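PDB 3U0J: type III effector HopU1 from Pseudomonas syringae pv. tomato, which probably transfers ADP-ribose from NAD+ to arginine residues of host proteins, with the plant RNA-binding protein GRP7 as its target in plant immunity. Local coordinates for residues G41-R44 with H45-Y48; L63-D66 with D67-K71; R85-Y88 with P89-S93. One frame throughout, in Å; residues are numbered along the deposited sequence.

Contact 1 (G41-R44 with H45-Y48)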
ATOM      1  N   GLY A  41       3.836  -3.224  22.148  1.00 17.19           N
ATOM      2  CA  GLY A  41       3.971  -1.904  22.737  1.00 13.02           C
ATOM      3  C   GLY A  41       5.270  -1.213  22.344  1.00 14.56           C
ATOM      4  O   GLY A  41       5.282  -0.014  22.071  1.00 17.86           O
ATOM      5  N   GLN A  42       6.368  -1.963  22.314  1.00 14.42           N
ATOM      6  CA  GLN A  42       7.652  -1.387  21.956  1.00 16.17           C
ATOM      7  C   GLN A  42       7.624  -0.917  20.497  1.00 17.07           C
ATOM      8  O   GLN A  42       8.107   0.179  20.185  1.00 15.50           O
ATOM      9  CB  GLN A  42       8.795  -2.380  22.213  1.00 13.02           C
ATOM     10  CG  GLN A  42      10.191  -1.860  21.861  1.00 14.16           C
ATOM     11  CD  GLN A  42      10.619  -0.681  22.703  1.00 17.82           C
ATOM     12  OE1 GLN A  42      10.942   0.404  22.176  1.00 15.72           O
ATOM     13  NE2 GLN A  42      10.613  -0.874  24.027  1.00 14.87           N
ATOM     14  N   ASP A  43       7.030  -1.729  19.624  1.00 13.93           N
ATOM     15  CA  ASP A  43       6.902  -1.370  18.223  1.00 13.81           C
ATOM     16  C   ASP A  43       6.207  -0.040  18.073  1.00 17.78           C
ATOM     17  O   ASP A  43       6.688   0.842  17.346  1.00 16.58           O
ATOM     18  CB  ASP A  43       6.100  -2.419  17.463  1.00 17.42           C
ATOM     19  CG  ASP A  43       6.868  -3.692  17.260  1.00 19.90           C
ATOM     20  OD1 ASP A  43       8.112  -3.632  17.337  1.00 25.24           O
ATOM     21  OD2 ASP A  43       6.242  -4.753  17.034  1.00 19.56           O
ATOM     22  N   ARG A  44       5.070   0.098  18.763  1.00 17.62           N
ATOM     23  CA  ARG A  44       4.254   1.307  18.683  1.00 11.94           C
ATOM     24  C   ARG A  44       4.999   2.539  19.192  1.00 13.65           C
ATOM     25  O   ARG A  44       4.763   3.644  18.724  1.00 13.85           O
ATOM     26  CB  ARG A  44       2.924   1.122  19.399  1.00 13.58           C
ATOM     27  CG  ARG A  44       2.010   0.100  18.727  1.00 16.30           C
ATOM     28  CD  ARG A  44       0.578   0.091  19.286  1.00 16.81           C
ATOM     29  NE  ARG A  44       0.523  -0.488  20.631  1.00 17.84           N
ATOM     30  CZ  ARG A  44       0.548  -1.796  20.890  1.00 20.28           C
ATOM     31  NH1 ARG A  44       0.627  -2.684  19.891  1.00 18.39           N
ATOM     32  NH2 ARG A  44       0.509  -2.221  22.152  1.00 17.29           N
ATOM     33  N   HIS A  45       5.927   2.357  20.126  1.00 12.39           N
ATOM     34  CA  HIS A  45       6.767   3.476  20.534  1.00 13.84           C
ATOM     35  C   HIS A  45       7.804   3.812  19.443  1.00 16.25           C
ATOM     36  O   HIS A  45       8.064   4.982  19.127  1.00 11.24           O
ATOM     37  CB  HIS A  45       7.488   3.142  21.837  1.00 15.65           C
ATOM     38  CG  HIS A  45       6.750   3.556  23.071  1.00 16.16           C
ATOM     39  ND1 HIS A  45       6.106   2.653  23.891  1.00 13.43           N
ATOM     40  CD2 HIS A  45       6.573   4.772  23.634  1.00 15.12           C
ATOM     41  CE1 HIS A  45       5.550   3.298  24.898  1.00 16.94           C
ATOM     42  NE2 HIS A  45       5.817   4.586  24.764  1.00 20.68           N
ATOM     43  N   ASP A  46       8.414   2.759  18.900  1.00 16.98           N
ATOM     44  CA  ASP A  46       9.367   2.893  17.825  1.00 15.77           C
ATOM     45  C   ASP A  46       8.715   3.751  16.748  1.00 19.03           C
ATOM     46  O   ASP A  46       9.253   4.791  16.348  1.00 17.73           O
ATOM     47  CB  ASP A  46       9.685   1.518  17.257  1.00 13.80           C
ATOM     48  CG  ASP A  46      10.592   0.714  18.149  1.00 18.23           C
ATOM     49  OD1 ASP A  46      11.127   1.297  19.120  1.00 19.07           O
ATOM     50  OD2 ASP A  46      10.776  -0.505  17.876  1.00 19.53           O
ATOM     51  N   PHE A  47       7.535   3.317  16.302  1.00 17.27           N
ATOM     52  CA  PHE A  47       6.832   4.010  15.233  1.00 15.90           C
ATOM     53  C   PHE A  47       6.604   5.496  15.495  1.00 15.00           C
ATOM     54  O   PHE A  47       6.842   6.332  14.624  1.00 16.12           O
ATOM     55  CB  PHE A  47       5.495   3.363  14.934  1.00 12.51           C
ATOM     56  CG  PHE A  47       4.739   4.071  13.853  1.00 16.14           C
ATOM     57  CD1 PHE A  47       5.023   3.820  12.512  1.00 14.84           C
ATOM     58  CD2 PHE A  47       3.776   5.028  14.168  1.00 15.03           C
ATOM     59  CE1 PHE A  47       4.333   4.485  11.508  1.00 14.06           C
ATOM     60  CE2 PHE A  47       3.079   5.697  13.168  1.00 12.98           C
ATOM     61  CZ  PHE A  47       3.354   5.431  11.839  1.00 13.67           C
ATOM     62  N   TYR A  48       6.108   5.814  16.679  1.00 12.78           N
ATOM     63  CA  TYR A  48       5.900   7.198  17.053  1.00 14.26           C
ATOM     64  C   TYR A  48       7.187   8.024  16.886  1.00 16.83           C
ATOM     65  O   TYR A  48       7.164   9.117  16.311  1.00 16.34           O
ATOM     66  CB  TYR A  48       5.380   7.312  18.488  1.00 12.81           C
ATOM     67  CG  TYR A  48       5.254   8.740  18.891  1.00 13.24           C
ATOM     68  CD1 TYR A  48       4.184   9.495  18.469  1.00 15.28           C
ATOM     69  CD2 TYR A  48       6.237   9.363  19.645  1.00 17.33           C
ATOM     70  CE1 TYR A  48       4.072  10.838  18.807  1.00 20.06           C
ATOM     71  CE2 TYR A  48       6.136  10.711  19.993  1.00 16.52           C
ATOM     72  CZ  TYR A  48       5.048  11.440  19.568  1.00 20.47           C
ATOM     73  OH  TYR A  48       4.922  12.776  19.894  1.00 24.67           O
TER
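Phe47 N gives a nearly straight hydrogen bond of 2.8 Å to Asp43 O, and Asp46 N reaches Gln42 O at 2.9 Å in the same way. These i to i+4 bonds mark the opening turns of the alpha-helix 41-52, which packs against helices 65-71, 89-99 and 145-162. Gly41 O takes two N-H groups from one residue. His45 N is 3.1 Å from Gly41 O. The ring of His45 turns back along the helix, and its ND1 makes a weak, bent bond of 3.3 Å to Gly41 O. That carbonyl oxygen lies near the plane of the imidazole, at its edge. Tyr48 N is 3.3 Å from Arg44 O, a longer bond of the same i to i+4 kind.

The side chains spread to different sides. Asp43 and Asp46 bring like charges near each other, with Asp43 OD1 4.1 Å from Asp46 OD2 and the two carboxylate planes turned 50° apart. Asp43 OD1 also forms a salt bridge with Lys149, which would be expected to ease this repulsion. Arg44 bends at chi3 (-72°), and its guanidinium folds back along its own helix. One face of that group then lies over Gly41, whose CA is 3.5 Å above the plane and offset toward the rim. NH1 of Arg44 is hydrogen-bonded to Ser39 OG, and the side chain makes a cation-pi contact with Tyr88. Phe47 has its CG anti to the backbone N, which sends the buried ring off the helix in among helices 145-162, 89-99 and 65-71, touching Met150, Ser93 and Ile65 among others. Only the root of this side chain stays by the first turn: Phe47 CB is 3.7 Å from Asp43 O.

Contact 2 (L63-D66 with D67-K71)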
ATOM      1  N   LEU A  63      -0.278  17.215   8.464  1.00 18.93           N
ATOM      2  CA  LEU A  63      -0.587  16.654   9.766  1.00 17.97           C
ATOM      3  C   LEU A  63       0.609  15.935  10.332  1.00 19.43           C
ATOM      4  O   LEU A  63       1.100  14.995   9.706  1.00 19.54           O
ATOM      5  CB  LEU A  63      -1.714  15.643   9.641  1.00 18.74           C
ATOM      6  CG  LEU A  63      -3.074  16.255   9.330  1.00 21.53           C
ATOM      7  CD1 LEU A  63      -4.141  15.169   9.317  1.00 19.38           C
ATOM      8  CD2 LEU A  63      -3.406  17.336  10.349  1.00 17.11           C
ATOM      9  N   SER A  64       1.063  16.344  11.518  1.00 16.25           N
ATOM     10  CA  SER A  64       2.178  15.666  12.167  1.00 15.39           C
ATOM     11  C   SER A  64       1.723  14.383  12.856  1.00 16.33           C
ATOM     12  O   SER A  64       0.530  14.077  12.939  1.00 14.39           O
ATOM     13  CB  SER A  64       2.851  16.577  13.185  1.00 17.16           C
ATOM     14  OG  SER A  64       1.951  16.915  14.228  1.00 21.60           O
ATOM     15  N   ILE A  65       2.680  13.620  13.350  1.00 14.58           N
ATOM     16  CA  ILE A  65       2.318  12.393  14.007  1.00 13.61           C
ATOM     17  C   ILE A  65       1.423  12.719  15.203  1.00 14.99           C
ATOM     18  O   ILE A  65       0.502  11.976  15.508  1.00 14.19           O
ATOM     19  CB  ILE A  65       3.565  11.563  14.408  1.00 13.07           C
ATOM     20  CG1 ILE A  65       3.160  10.190  14.951  1.00 12.31           C
ATOM     21  CG2 ILE A  65       4.401  12.304  15.429  1.00 14.03           C
ATOM     22  CD1 ILE A  65       2.169   9.430  14.077  1.00 11.88           C
ATOM     23  N   ASP A  66       1.676  13.838  15.874  1.00 15.61           N
ATOM     24  CA  ASP A  66       0.838  14.208  17.009  1.00 15.83           C
ATOM     25  C   ASP A  66      -0.577  14.507  16.514  1.00 17.67           C
ATOM     26  O   ASP A  66      -1.548  13.976  17.038  1.00 19.34           O
ATOM     27  CB  ASP A  66       1.412  15.395  17.778  1.00 17.79           C
ATOM     28  CG  ASP A  66       2.668  15.041  18.556  1.00 22.00           C
ATOM     29  OD1 ASP A  66       2.877  13.838  18.829  1.00 20.58           O
ATOM     30  OD2 ASP A  66       3.443  15.967  18.897  1.00 24.72           O
ATOM     31  N   ASP A  67      -0.697  15.344  15.491  1.00 16.82           N
ATOM     32  CA  ASP A  67      -1.993  15.550  14.864  1.00 16.09           C
ATOM     33  C   ASP A  67      -2.670  14.225  14.483  1.00 15.73           C
ATOM     34  O   ASP A  67      -3.885  14.077  14.621  1.00 16.80           O
ATOM     35  CB  ASP A  67      -1.854  16.422  13.621  1.00 19.30           C
ATOM     36  CG  ASP A  67      -1.308  17.792  13.927  1.00 21.72           C
ATOM     37  OD1 ASP A  67      -1.584  18.315  15.037  1.00 24.85           O
ATOM     38  OD2 ASP A  67      -0.611  18.348  13.040  1.00 23.26           O
ATOM     39  N   LEU A  68      -1.906  13.264  13.985  1.00 13.82           N
ATOM     40  CA  LEU A  68      -2.519  12.002  13.587  1.00 14.82           C
ATOM     41  C   LEU A  68      -2.915  11.174  14.797  1.00 17.22           C
ATOM     42  O   LEU A  68      -4.022  10.620  14.848  1.00 16.72           O
ATOM     43  CB  LEU A  68      -1.593  11.197  12.692  1.00 13.18           C
ATOM     44  CG  LEU A  68      -1.442  11.819  11.312  1.00 16.57           C
ATOM     45  CD1 LEU A  68      -0.430  11.024  10.521  1.00 15.68           C
ATOM     46  CD2 LEU A  68      -2.794  11.896  10.605  1.00 12.70           C
ATOM     47  N   MET A  69      -2.001  11.104  15.766  1.00 18.35           N
ATOM     48  CA  MET A  69      -2.201  10.341  16.993  1.00 16.38           C
ATOM     49  C   MET A  69      -3.467  10.850  17.643  1.00 19.43           C
ATOM     50  O   MET A  69      -4.148  10.146  18.395  1.00 22.22           O
ATOM     51  CB  MET A  69      -1.010  10.510  17.929  1.00 12.68           C
ATOM     52  CG  MET A  69       0.202   9.666  17.537  1.00 11.55           C
ATOM     53  SD  MET A  69       0.084   7.976  18.083  1.00  2.88           S
ATOM     54  CE  MET A  69      -0.429   7.248  16.604  1.00  9.74           C
ATOM     55  N   ASP A  70      -3.808  12.080  17.315  1.00 17.20           N
ATOM     56  CA  ASP A  70      -4.956  12.684  17.922  1.00 18.80           C
ATOM     57  C   ASP A  70      -6.229  12.325  17.147  1.00 19.40           C
ATOM     58  O   ASP A  70      -7.209  11.863  17.716  1.00 18.58           O
ATOM     59  CB  ASP A  70      -4.749  14.179  18.002  1.00 17.50           C
ATOM     60  CG  ASP A  70      -5.740  14.822  18.901  1.00 36.31           C
ATOM     61  OD1 ASP A  70      -5.764  14.419  20.093  1.00 45.09           O
ATOM     62  OD2 ASP A  70      -6.502  15.699  18.416  1.00 32.43           O
ATOM     63  N   LYS A  71      -6.211  12.506  15.839  1.00 19.89           N
ATOM     64  CA  LYS A  71      -7.406  12.223  15.077  1.00 19.31           C
ATOM     65  C   LYS A  71      -7.723  10.729  15.162  1.00 20.78           C
ATOM     66  O   LYS A  71      -8.889  10.335  15.144  1.00 20.79           O
ATOM     67  CB  LYS A  71      -7.279  12.723  13.628  1.00 19.14           C
ATOM     68  CG  LYS A  71      -7.134  11.669  12.543  1.00 18.21           C
ATOM     69  CD  LYS A  71      -7.378  12.283  11.171  1.00 19.33           C
ATOM     70  CE  LYS A  71      -7.933  11.273  10.173  1.00 20.18           C
ATOM     71  NZ  LYS A  71      -9.169  11.789   9.487  1.00 21.96           N
TER
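This is a local contact at the start of the short helix 65-71, where Leu63 and Ser64 meet Asp67 and Leu68. Leu68 and Met69 pack on Ser93 of helix 89-99, and Ile65 on Phe47 and Tyr48 of helix 41-52. Ser64 is the N-cap. Its N-H gives a straight bond of 3.0 Å to Asp67 OD2, which is met on the anti side, with Ser64 N 32° out of the carboxylate plane. In return Ser64 OG accepts from Asp67 N, weakly, at 3.3 Å. The serine OG stands between its backbone N and carbonyl carbon (chi1 63°), facing the first turn. It also makes a weak bond to the same OD2. Leu68 N closes the turn on Ser64 O at 2.8 Å, and Met69 N on Ile65 O at 2.7 Å.

Leu63 crosses Leu68 at about a right angle, with Leu63 CD1 3.8 Å from Leu68 CD2. Its other branch, CD2, lies against Asp67 CB at 3.7 Å. Ile65 and Met69 run side by side in the same direction, with Ile65 CG1 4.0 Å from Met69 CG. Ser64 and Asp67 form a capping box, and Leu63 with Leu68 a hydrophobic staple, its frequent companion at a helix N-terminus.

Contact 3 (R85-Y88 with P89-S93)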
ATOM      1  N   ARG A  85     -11.896  -0.991  15.960  1.00 20.67           N
ATOM      2  CA  ARG A  85     -12.098  -1.164  17.402  1.00 21.38           C
ATOM      3  C   ARG A  85     -10.830  -1.586  18.096  1.00 19.19           C
ATOM      4  O   ARG A  85     -10.449  -0.999  19.097  1.00 17.19           O
ATOM      5  CB  ARG A  85     -13.174  -2.197  17.686  1.00 23.50           C
ATOM      6  CG  ARG A  85     -13.545  -2.293  19.150  1.00 27.97           C
ATOM      7  CD  ARG A  85     -14.539  -3.422  19.384  1.00 30.91           C
ATOM      8  NE  ARG A  85     -14.661  -3.759  20.803  1.00 39.60           N
ATOM      9  CZ  ARG A  85     -15.571  -3.250  21.635  1.00 37.97           C
ATOM     10  NH1 ARG A  85     -16.478  -2.355  21.208  1.00 22.15           N
ATOM     11  NH2 ARG A  85     -15.567  -3.649  22.905  1.00 39.12           N
ATOM     12  N   ASP A  86     -10.184  -2.611  17.552  1.00 19.17           N
ATOM     13  CA  ASP A  86      -8.931  -3.117  18.099  1.00 18.63           C
ATOM     14  C   ASP A  86      -7.739  -2.830  17.211  1.00 19.81           C
ATOM     15  O   ASP A  86      -6.845  -3.661  17.084  1.00 22.74           O
ATOM     16  CB  ASP A  86      -9.037  -4.610  18.340  1.00 15.93           C
ATOM     17  CG  ASP A  86     -10.164  -4.944  19.260  1.00 25.37           C
ATOM     18  OD1 ASP A  86     -11.129  -5.588  18.795  1.00 39.27           O
ATOM     19  OD2 ASP A  86     -10.113  -4.516  20.433  1.00 27.38           O
ATOM     20  N   VAL A  87      -7.741  -1.657  16.589  1.00 17.86           N
ATOM     21  CA  VAL A  87      -6.615  -1.203  15.802  1.00 18.55           C
ATOM     22  C   VAL A  87      -6.045   0.043  16.472  1.00 19.15           C
ATOM     23  O   VAL A  87      -6.787   0.963  16.803  1.00 19.87           O
ATOM     24  CB  VAL A  87      -7.050  -0.844  14.376  1.00 18.63           C
ATOM     25  CG1 VAL A  87      -5.845  -0.409  13.561  1.00 14.78           C
ATOM     26  CG2 VAL A  87      -7.740  -2.025  13.734  1.00 18.73           C
ATOM     27  N   TYR A  88      -4.735   0.083  16.662  1.00 14.60           N
ATOM     28  CA  TYR A  88      -4.113   1.198  17.353  1.00 13.29           C
ATOM     29  C   TYR A  88      -3.983   2.460  16.502  1.00 15.30           C
ATOM     30  O   TYR A  88      -4.002   2.398  15.275  1.00 17.43           O
ATOM     31  CB  TYR A  88      -2.762   0.763  17.892  1.00 15.05           C
ATOM     32  CG  TYR A  88      -2.873  -0.249  19.001  1.00 15.87           C
ATOM     33  CD1 TYR A  88      -2.939   0.152  20.327  1.00 15.18           C
ATOM     34  CD2 TYR A  88      -2.911  -1.609  18.725  1.00 18.03           C
ATOM     35  CE1 TYR A  88      -3.039  -0.770  21.349  1.00 18.97           C
ATOM     36  CE2 TYR A  88      -3.002  -2.545  19.740  1.00 16.55           C
ATOM     37  CZ  TYR A  88      -3.070  -2.119  21.050  1.00 22.51           C
ATOM     38  OH  TYR A  88      -3.169  -3.046  22.062  1.00 21.58           O
ATOM     39  N   PRO A  89      -3.892   3.630  17.157  1.00 15.87           N
ATOM     40  CA  PRO A  89      -3.687   4.901  16.458  1.00 12.52           C
ATOM     41  C   PRO A  89      -2.379   4.905  15.669  1.00 13.37           C
ATOM     42  O   PRO A  89      -2.292   5.481  14.582  1.00 13.05           O
ATOM     43  CB  PRO A  89      -3.621   5.910  17.592  1.00 12.76           C
ATOM     44  CG  PRO A  89      -4.433   5.309  18.668  1.00 19.24           C
ATOM     45  CD  PRO A  89      -4.197   3.829  18.583  1.00 18.04           C
ATOM     46  N   GLU A  90      -1.360   4.261  16.215  1.00 13.41           N
ATOM     47  CA  GLU A  90      -0.094   4.161  15.509  1.00 13.93           C
ATOM     48  C   GLU A  90      -0.308   3.428  14.178  1.00 14.43           C
ATOM     49  O   GLU A  90       0.341   3.737  13.181  1.00 15.54           O
ATOM     50  CB  GLU A  90       0.978   3.481  16.385  1.00 12.13           C
ATOM     51  CG  GLU A  90       1.388   4.288  17.627  1.00 13.09           C
ATOM     52  CD  GLU A  90       0.459   4.109  18.857  1.00 16.28           C
ATOM     53  OE1 GLU A  90      -0.655   3.549  18.731  1.00 15.55           O
ATOM     54  OE2 GLU A  90       0.855   4.535  19.965  1.00 16.12           O
ATOM     55  N   GLU A  91      -1.239   2.482  14.151  1.00 12.84           N
ATOM     56  CA  GLU A  91      -1.496   1.725  12.933  1.00 13.35           C
ATOM     57  C   GLU A  91      -2.298   2.547  11.937  1.00 13.37           C
ATOM     58  O   GLU A  91      -1.980   2.598  10.742  1.00 12.44           O
ATOM     59  CB  GLU A  91      -2.181   0.399  13.253  1.00 12.07           C
ATOM     60  CG  GLU A  91      -1.204  -0.649  13.731  1.00 13.61           C
ATOM     61  CD  GLU A  91      -1.783  -1.627  14.735  1.00 17.05           C
ATOM     62  OE1 GLU A  91      -2.917  -1.400  15.218  1.00 21.60           O
ATOM     63  OE2 GLU A  91      -1.105  -2.637  15.034  1.00 16.50           O
ATOM     64  N   CYS A  92      -3.329   3.217  12.425  1.00 14.75           N
ATOM     65  CA  CYS A  92      -4.061   4.124  11.545  1.00 17.68           C
ATOM     66  C   CYS A  92      -3.095   5.104  10.902  1.00 14.55           C
ATOM     67  O   CYS A  92      -3.124   5.305   9.694  1.00 14.82           O
ATOM     68  CB  CYS A  92      -5.145   4.870  12.311  1.00 16.55           C
ATOM     69  SG  CYS A  92      -6.430   3.772  12.878  1.00 18.16           S
ATOM     70  N   SER A  93      -2.226   5.689  11.724  1.00 14.21           N
ATOM     71  CA  SER A  93      -1.252   6.681  11.267  1.00 15.78           C
ATOM     72  C   SER A  93      -0.307   6.120  10.202  1.00 16.12           C
ATOM     73  O   SER A  93       0.038   6.807   9.240  1.00 14.54           O
ATOM     74  CB  SER A  93      -0.442   7.232  12.452  1.00 13.92           C
ATOM     75  OG  SER A  93      -1.293   7.799  13.428  1.00 14.29           O
TER
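Tyr88 O is gripped by two backbone N-H groups of the helix that follows it. Cys92 N lies 3.0 Å from Tyr88 O, the i to i+4 bond of the first turn. Glu91 N is also 3.0 Å from Tyr88 O, but that bond is bent and weak. Tyr88 is the N-cap of helix 89-99, and Pro89 is the first residue of the helix. The N-H of Tyr88 is taken by a side chain: Glu91 OE1 accepts from Tyr88 N at 2.8 Å, nearly along its C-O axis. A glutamate reaching back to the N-H of the N-cap residue is one half of a capping box; the tyrosine side chain does not supply the other, and Glu91 N turns to Tyr88 O instead.

The glutamate chain bends at chi2 (148°) and comes alongside Tyr88, both side chains pointing the same way. Their planes are 63° apart. Glu91 OE1 sits at the edge of the tyrosine ring, in its plane, 3.5 Å from Tyr88 CD2. The same oxygen is 3.5 Å from Val87 CG1, so the buried carboxylate has apolar neighbours as well as its bond. Its other oxygen, OE2, forms a salt bridge with Arg157 and hydrogen bonds with Ser153 and Ser39. At the next residue, Pro89 O accepts from both Ser93 N (2.9 Å) and Ser93 OG (2.8 Å), one turn further on, which approach from opposite faces of its plane.

Several helices enclose this end of helix 89-99. Helix 145-162 packs on Glu91 through Met150 and Ala154. Met69 of helix 65-71 touches Pro89, and Arg44 of helix 41-52 meets the Tyr88 ring and Glu90. Cys92 touches Phe72 and Tyr84 in loops.

How the contacts relate
The three contacts follow one another along the chain and come together on the same side of the chain's centre. Contacts 1 and 2 have centres 15 Å apart, and contact 3 is about 12 Å from the centre of each. Contact 1 meets contact 2 through a probable hydrogen bond, Tyr48 OH to Asp66 OD1 at 2.5 Å. It meets contact 3 where Arg44 forms a cation-pi pair with Tyr88, and where Phe47 CE2 lies 3.9 Å from Ser93 CB. Contact 2 meets contact 3 through Leu68 CB, 3.5 Å from Ser93 OG. Ser93 of helix 89-99 is thus touched from both helix 41-52 and helix 65-71. None of the contacts includes a strand of the five-stranded mixed sheet.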